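Local coordinates for protein MgGH51 (Meripilus giganteus, PDB 6ZPV) that probably hydrolyses alpha-L-arabinofuranosidic linkages, releasing arabinofuranose from arabinose-containing glycans, as a GH51 family glycosidase, at residues A[16-21]-A[517-522]; A[462-467]-A[513-518]. All blocks are in the same frame, centred on the assembly; numbering follows the deposited sequence.

Contact 1. Residues A[16-21]-A[517-522]; sequences TLYGLM and LNKGDQ
Lys519 lays the aliphatic part of its side chain against the ring edge of Tyr18. Lys519 CD comes within 3.7 Å of Tyr18 CE2. Lys519 CG sits in the ring plane, 3.9 Å from the same CE2. The ring is met on its rim by methylene carbons, and the ammonium lies further on. Leu17 covers one ring face, with its CG 3.7 Å above the centre of the Tyr18 ring plane. Tyr18 is therefore held by its own neighbour on a face and by Lys519 at an edge.

Lys519 reaches across with CG anti to its backbone N (chi1 -174°). A bend at chi3 (77°) then turns the chain, and the ammonium group ends beside water 1. Lys519 NZ donates to this water at 2.9 Å, and Tyr18 N donates to it at 3.0 Å. The water thus bridges the two segments by accepting twice. Pro14 O also takes a hydrogen bond from Lys519 NZ, so the charge is anchored on the chain just before 16-21.

Away from this edge the contact is loose. The backbones stay apart: Leu17 CA and Lys519 CA are 9.1 Å from each other. Leu17 CB lies 4.3 Å from Lys519 CD, a slack approach. Lys519 remains partly exposed, whereas Leu17 and Tyr18 are buried. Tyr18 OH is hydrogen-bonded to Glu468.

Segment 16-21 leads into strand 20-21, at one end of the eight parallel strands of the catalytic barrel. Gly19 pairs through its backbone with Ala477 of strand 474-479, at the other end, where the barrel closes. Segment 517-522 links helix 507-517 to strand 522-523 of the C-terminal antiparallel sheet, and strand 547-554 of that sheet brings Lys551 against both Tyr18 and Lys519.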
loop_
_atom_site.group_PDB
_atom_site.type_symbol
_atom_site.label_atom_id
_atom_site.label_comp_id
_atom_site.label_asym_id
_atom_site.label_seq_id
_atom_site.Cartn_x
_atom_site.Cartn_y
_atom_site.Cartn_z
ATOM N N THR A 16 -18.466 -2.189 0.936
ATOM C CA THR A 16 -17.097 -2.629 0.693
ATOM C C THR A 16 -16.703 -2.720 -0.773
ATOM O O THR A 16 -15.596 -3.162 -1.046
ATOM C CB THR A 16 -16.913 -3.987 1.394
ATOM O OG1 THR A 16 -17.975 -4.861 0.993
ATOM C CG2 THR A 16 -16.873 -3.857 2.897
ATOM N N LEU A 17 -17.565 -2.285 -1.703
ATOM C CA LEU A 17 -17.281 -2.645 -3.111
ATOM C C LEU A 17 -15.913 -2.176 -3.558
ATOM O O LEU A 17 -15.237 -2.939 -4.285
ATOM C CB LEU A 17 -18.363 -2.104 -4.024
ATOM C CG LEU A 17 -18.243 -2.500 -5.486
ATOM C CD1 LEU A 17 -18.147 -3.989 -5.696
ATOM C CD2 LEU A 17 -19.423 -1.943 -6.269
ATOM N N TYR A 18 -15.486 -0.963 -3.259
ATOM C CA TYR A 18 -14.223 -0.418 -3.763
ATOM C C TYR A 18 -13.211 -0.230 -2.649
ATOM O O TYR A 18 -13.553 0.439 -1.640
ATOM C CB TYR A 18 -14.422 0.891 -4.535
ATOM C CG TYR A 18 -15.407 0.759 -5.676
ATOM C CD1 TYR A 18 -15.055 0.083 -6.835
ATOM C CD2 TYR A 18 -16.683 1.257 -5.585
ATOM C CE1 TYR A 18 -15.976 -0.083 -7.879
ATOM C CE2 TYR A 18 -17.599 1.102 -6.618
ATOM C CZ TYR A 18 -17.259 0.422 -7.757
ATOM O OH TYR A 18 -18.134 0.266 -8.811
ATOM N N GLY A 19 -11.997 -0.701 -2.810
ATOM C CA GLY A 19 -10.960 -0.519 -1.775
ATOM C C GLY A 19 -9.587 -0.687 -2.331
ATOM O O GLY A 19 -9.402 -0.677 -3.561
ATOM N N LEU A 20 -8.615 -0.875 -1.454
ATOM C CA LEU A 20 -7.196 -0.872 -1.791
ATOM C C LEU A 20 -6.544 -2.211 -1.488
ATOM O O LEU A 20 -6.930 -2.919 -0.532
ATOM C CB LEU A 20 -6.472 0.199 -0.968
ATOM C CG LEU A 20 -7.054 1.600 -1.020
ATOM C CD1 LEU A 20 -6.163 2.545 -0.238
ATOM C CD2 LEU A 20 -7.267 2.104 -2.429
ATOM N N MET A 21 -5.535 -2.547 -2.291
ATOM C CA MET A 21 -4.687 -3.725 -2.081
ATOM C C MET A 21 -3.261 -3.314 -1.803
ATOM O O MET A 21 -2.648 -2.613 -2.616
ATOM C CB MET A 21 -4.733 -4.683 -3.273
ATOM C CG MET A 21 -3.940 -5.957 -3.102
ATOM S SD MET A 21 -2.176 -5.785 -3.480
ATOM C CE MET A 21 -1.495 -7.317 -2.923
ATOM N N LEU A 517 -16.082 7.224 -5.308
ATOM C CA LEU A 517 -16.695 8.418 -4.688
ATOM C C LEU A 517 -18.117 8.681 -5.205
ATOM O O LEU A 517 -18.819 9.584 -4.644
ATOM C CB LEU A 517 -15.864 9.644 -5.017
ATOM C CG LEU A 517 -14.547 9.774 -4.263
ATOM C CD1 LEU A 517 -13.924 11.101 -4.592
ATOM C CD2 LEU A 517 -14.716 9.667 -2.749
ATOM N N ASN A 518 -18.560 8.009 -6.223
ATOM C CA ASN A 518 -19.847 8.242 -6.884
ATOM C C ASN A 518 -20.610 6.891 -6.941
ATOM O O ASN A 518 -20.856 6.353 -8.018
ATOM C CB ASN A 518 -19.626 8.865 -8.272
ATOM C CG ASN A 518 -18.803 10.114 -8.202
ATOM O OD1 ASN A 518 -19.278 11.189 -7.846
ATOM N ND2 ASN A 518 -17.554 9.997 -8.548
ATOM N N LYS A 519 -20.928 6.371 -5.796
ATOM C CA LYS A 519 -21.455 5.005 -5.625
ATOM C C LYS A 519 -22.606 5.034 -4.598
ATOM O O LYS A 519 -22.404 5.415 -3.430
ATOM C CB LYS A 519 -20.392 4.031 -5.116
ATOM C CG LYS A 519 -20.883 2.577 -5.064
ATOM C CD LYS A 519 -20.189 1.765 -3.999
ATOM C CE LYS A 519 -20.704 2.066 -2.670
ATOM N NZ LYS A 519 -19.965 1.378 -1.660
ATOM N N GLY A 520 -23.765 4.731 -5.056
ATOM C CA GLY A 520 -24.898 4.629 -4.180
ATOM C C GLY A 520 -24.962 3.278 -3.446
ATOM O O GLY A 520 -24.152 2.372 -3.691
ATOM N N ASP A 521 -25.955 3.142 -2.610
ATOM C CA ASP A 521 -26.272 1.911 -1.883
ATOM C C ASP A 521 -27.358 1.096 -2.556
ATOM O O ASP A 521 -27.601 -0.034 -2.129
ATOM C CB ASP A 521 -26.564 2.200 -0.396
ATOM C CG ASP A 521 -27.736 3.111 -0.158
ATOM O OD1 ASP A 521 -28.357 3.554 -1.138
ATOM O OD2 ASP A 521 -28.092 3.318 1.023
ATOM N N GLN A 522 -27.964 1.617 -3.626
ATOM C CA GLN A 522 -28.969 0.872 -4.398
ATOM C C GLN A 522 -28.444 0.678 -5.827
ATOM O O GLN A 522 -27.972 1.659 -6.455
ATOM C CB GLN A 522 -30.291 1.651 -4.485
ATOM C CG GLN A 522 -30.866 2.104 -3.141
ATOM C CD GLN A 522 -32.152 2.854 -3.322
ATOM O OE1 GLN A 522 -32.325 3.638 -4.276
ATOM N NE2 GLN A 522 -33.132 2.617 -2.418
HETATM O O HOH W 1 -17.104 0.942 -1.647
#

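Contact 2. Residues A[462-467]-A[513-518]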
loop_
_atom_site.group_PDB
_atom_site.type_symbol
_atom_site.label_atom_id
_atom_site.label_comp_id
_atom_site.label_asym_id
_atom_site.label_seq_id
_atom_site.Cartn_x
_atom_site.Cartn_y
_atom_site.Cartn_z
ATOM N N ALA A 462 -14.699 -0.318 -17.727
ATOM C CA ALA A 462 -15.744 -1.162 -18.307
ATOM C C ALA A 462 -15.908 -2.434 -17.465
ATOM O O ALA A 462 -17.037 -2.827 -17.149
ATOM C CB ALA A 462 -15.375 -1.486 -19.759
ATOM N N PHE A 463 -14.803 -3.068 -17.118
ATOM C CA PHE A 463 -14.896 -4.275 -16.262
ATOM C C PHE A 463 -15.542 -3.905 -14.909
ATOM O O PHE A 463 -16.360 -4.711 -14.390
ATOM C CB PHE A 463 -13.472 -4.788 -16.048
ATOM C CG PHE A 463 -13.378 -6.102 -15.324
ATOM C CD1 PHE A 463 -13.608 -7.299 -15.976
ATOM C CD2 PHE A 463 -12.928 -6.171 -14.000
ATOM C CE1 PHE A 463 -13.479 -8.512 -15.319
ATOM C CE2 PHE A 463 -12.796 -7.370 -13.349
ATOM C CZ PHE A 463 -13.016 -8.548 -14.034
ATOM N N MET A 464 -15.244 -2.746 -14.343
ATOM C CA MET A 464 -15.806 -2.327 -13.046
ATOM C C MET A 464 -17.314 -2.103 -13.146
ATOM O O MET A 464 -18.003 -2.323 -12.123
ATOM C CB MET A 464 -15.071 -1.083 -12.572
ATOM C CG MET A 464 -13.567 -1.352 -12.225
ATOM S SD MET A 464 -12.535 0.092 -12.315
ATOM C CE MET A 464 -13.165 0.819 -10.857
ATOM N N THR A 465 -17.852 -1.675 -14.281
ATOM C CA THR A 465 -19.299 -1.561 -14.409
ATOM C C THR A 465 -19.945 -2.950 -14.190
ATOM O O THR A 465 -21.030 -3.039 -13.600
ATOM C CB THR A 465 -19.777 -0.962 -15.738
ATOM O OG1 THR A 465 -19.481 -1.834 -16.839
ATOM C CG2 THR A 465 -19.254 0.432 -15.952
ATOM N N GLY A 466 -19.279 -4.011 -14.650
ATOM C CA GLY A 466 -19.768 -5.357 -14.417
ATOM C C GLY A 466 -19.620 -5.749 -12.940
ATOM O O GLY A 466 -20.492 -6.406 -12.405
ATOM N N LEU A 467 -18.515 -5.394 -12.292
ATOM C CA LEU A 467 -18.389 -5.645 -10.844
ATOM C C LEU A 467 -19.573 -5.008 -10.104
ATOM O O LEU A 467 -20.154 -5.619 -9.183
ATOM C CB LEU A 467 -17.054 -5.132 -10.329
ATOM C CG LEU A 467 -15.799 -5.746 -10.933
ATOM C CD1 LEU A 467 -14.568 -5.110 -10.319
ATOM C CD2 LEU A 467 -15.736 -7.245 -10.737
ATOM N N LYS A 513 -11.129 6.354 -8.324
ATOM C CA LYS A 513 -11.762 7.426 -7.528
ATOM C C LYS A 513 -13.156 7.767 -8.068
ATOM O O LYS A 513 -14.090 7.959 -7.253
ATOM C CB LYS A 513 -10.823 8.633 -7.583
ATOM C CG LYS A 513 -11.320 9.850 -6.827
ATOM C CD LYS A 513 -10.355 11.053 -6.907
ATOM C CE LYS A 513 -10.868 12.279 -6.179
ATOM N NZ LYS A 513 -10.002 13.466 -6.428
ATOM N N LEU A 514 -13.306 7.883 -9.364
ATOM C CA LEU A 514 -14.617 8.189 -9.945
ATOM C C LEU A 514 -15.623 7.105 -9.564
ATOM O O LEU A 514 -16.787 7.420 -9.282
ATOM C CB LEU A 514 -14.510 8.342 -11.468
ATOM C CG LEU A 514 -13.900 9.650 -11.965
ATOM C CD1 LEU A 514 -13.615 9.561 -13.423
ATOM C CD2 LEU A 514 -14.765 10.833 -11.686
ATOM N N PHE A 515 -15.212 5.837 -9.568
ATOM C CA PHE A 515 -16.153 4.778 -9.223
ATOM C C PHE A 515 -16.482 4.790 -7.748
ATOM O O PHE A 515 -17.641 4.608 -7.365
ATOM C CB PHE A 515 -15.649 3.410 -9.720
ATOM C CG PHE A 515 -16.026 3.105 -11.163
ATOM C CD1 PHE A 515 -15.606 3.880 -12.205
ATOM C CD2 PHE A 515 -16.830 2.013 -11.439
ATOM C CE1 PHE A 515 -16.046 3.619 -13.491
ATOM C CE2 PHE A 515 -17.266 1.760 -12.720
ATOM C CZ PHE A 515 -16.866 2.556 -13.750
ATOM N N ALA A 516 -15.479 4.942 -6.892
ATOM C CA ALA A 516 -15.653 4.823 -5.442
ATOM C C ALA A 516 -16.341 6.017 -4.824
ATOM O O ALA A 516 -17.104 5.849 -3.860
ATOM C CB ALA A 516 -14.284 4.618 -4.784
ATOM N N LEU A 517 -16.082 7.224 -5.308
ATOM C CA LEU A 517 -16.695 8.418 -4.688
ATOM C C LEU A 517 -18.117 8.681 -5.205
ATOM O O LEU A 517 -18.819 9.584 -4.644
ATOM C CB LEU A 517 -15.864 9.644 -5.017
ATOM C CG LEU A 517 -14.547 9.774 -4.263
ATOM C CD1 LEU A 517 -13.924 11.101 -4.592
ATOM C CD2 LEU A 517 -14.716 9.667 -2.749
ATOM N N ASN A 518 -18.560 8.009 -6.223
ATOM C CA ASN A 518 -19.847 8.242 -6.884
ATOM C C ASN A 518 -20.610 6.891 -6.941
ATOM O O ASN A 518 -20.856 6.353 -8.018
ATOM C CB ASN A 518 -19.626 8.865 -8.272
ATOM C CG ASN A 518 -18.803 10.114 -8.202
ATOM O OD1 ASN A 518 -19.278 11.189 -7.846
ATOM N ND2 ASN A 518 -17.554 9.997 -8.548
#
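Helices 454-469 and 507-517 come together with Met464 CA and Phe515 CA 8.1 Å apart, which leaves room for one layer of side chains. Phe515 supplies just over half of the buried surface. Met464 SD stands above the face of its ring in a Met-aromatic contact, at some distance: SD is 4.8 Å from the Phe515 ring centroid and 10° off the ring normal. The closer packing is by carbon. A turn at chi3 (73°) brings the methyl back toward the root of the ring, with Met464 CE 3.7 Å from Phe515 CG. Met464 CB packs too, 3.6 Å from Phe515 CE2. Thr465 meets the far edge of the ring, its CG2 in plane and 3.9 Å from Phe515 CZ. Thr465 OG1 donates to Ala462 O at 2.7 Å, within its own helix. Past the end of the other helix, Asn518 ND2 binds back to Leu514 O at 2.8 Å in a nearly straight bond (172°). Thr465 also touches His536 and Ser538 of strand 535-541, and Phe515 touches Val619 of strand 618-625, so the helix pair packs on the C-terminal antiparallel sheet. A leucine in place of Phe515 would probably leave Met464 SD without an aromatic face and open a gap beside Thr465 CG2. The side chains meet through aliphatic carbon, sulfur and an aromatic ring, so the joint rests on shape and dispersion.

In the fold
Contacts 1 and 2 have centres 8 Å apart and share Leu517 and Asn518, where helix 507-517 gives way to the loop before strand 522-523. They also touch: Tyr18 OH lies 3.4 Å from Phe515 CD2. Along the chain, 16-21 comes first, then 462-467, then 513-518, which overlaps 517-522 at Leu517 and Asn518. Segment 16-21 enters the first barrel strand, and helix 454-469 comes just before the last one, 474-479. Helix 507-517 follows the barrel and leads into the C-terminal sheet. Together the contacts form one buried seam that joins the closing point of the barrel to the C-terminal beta domain.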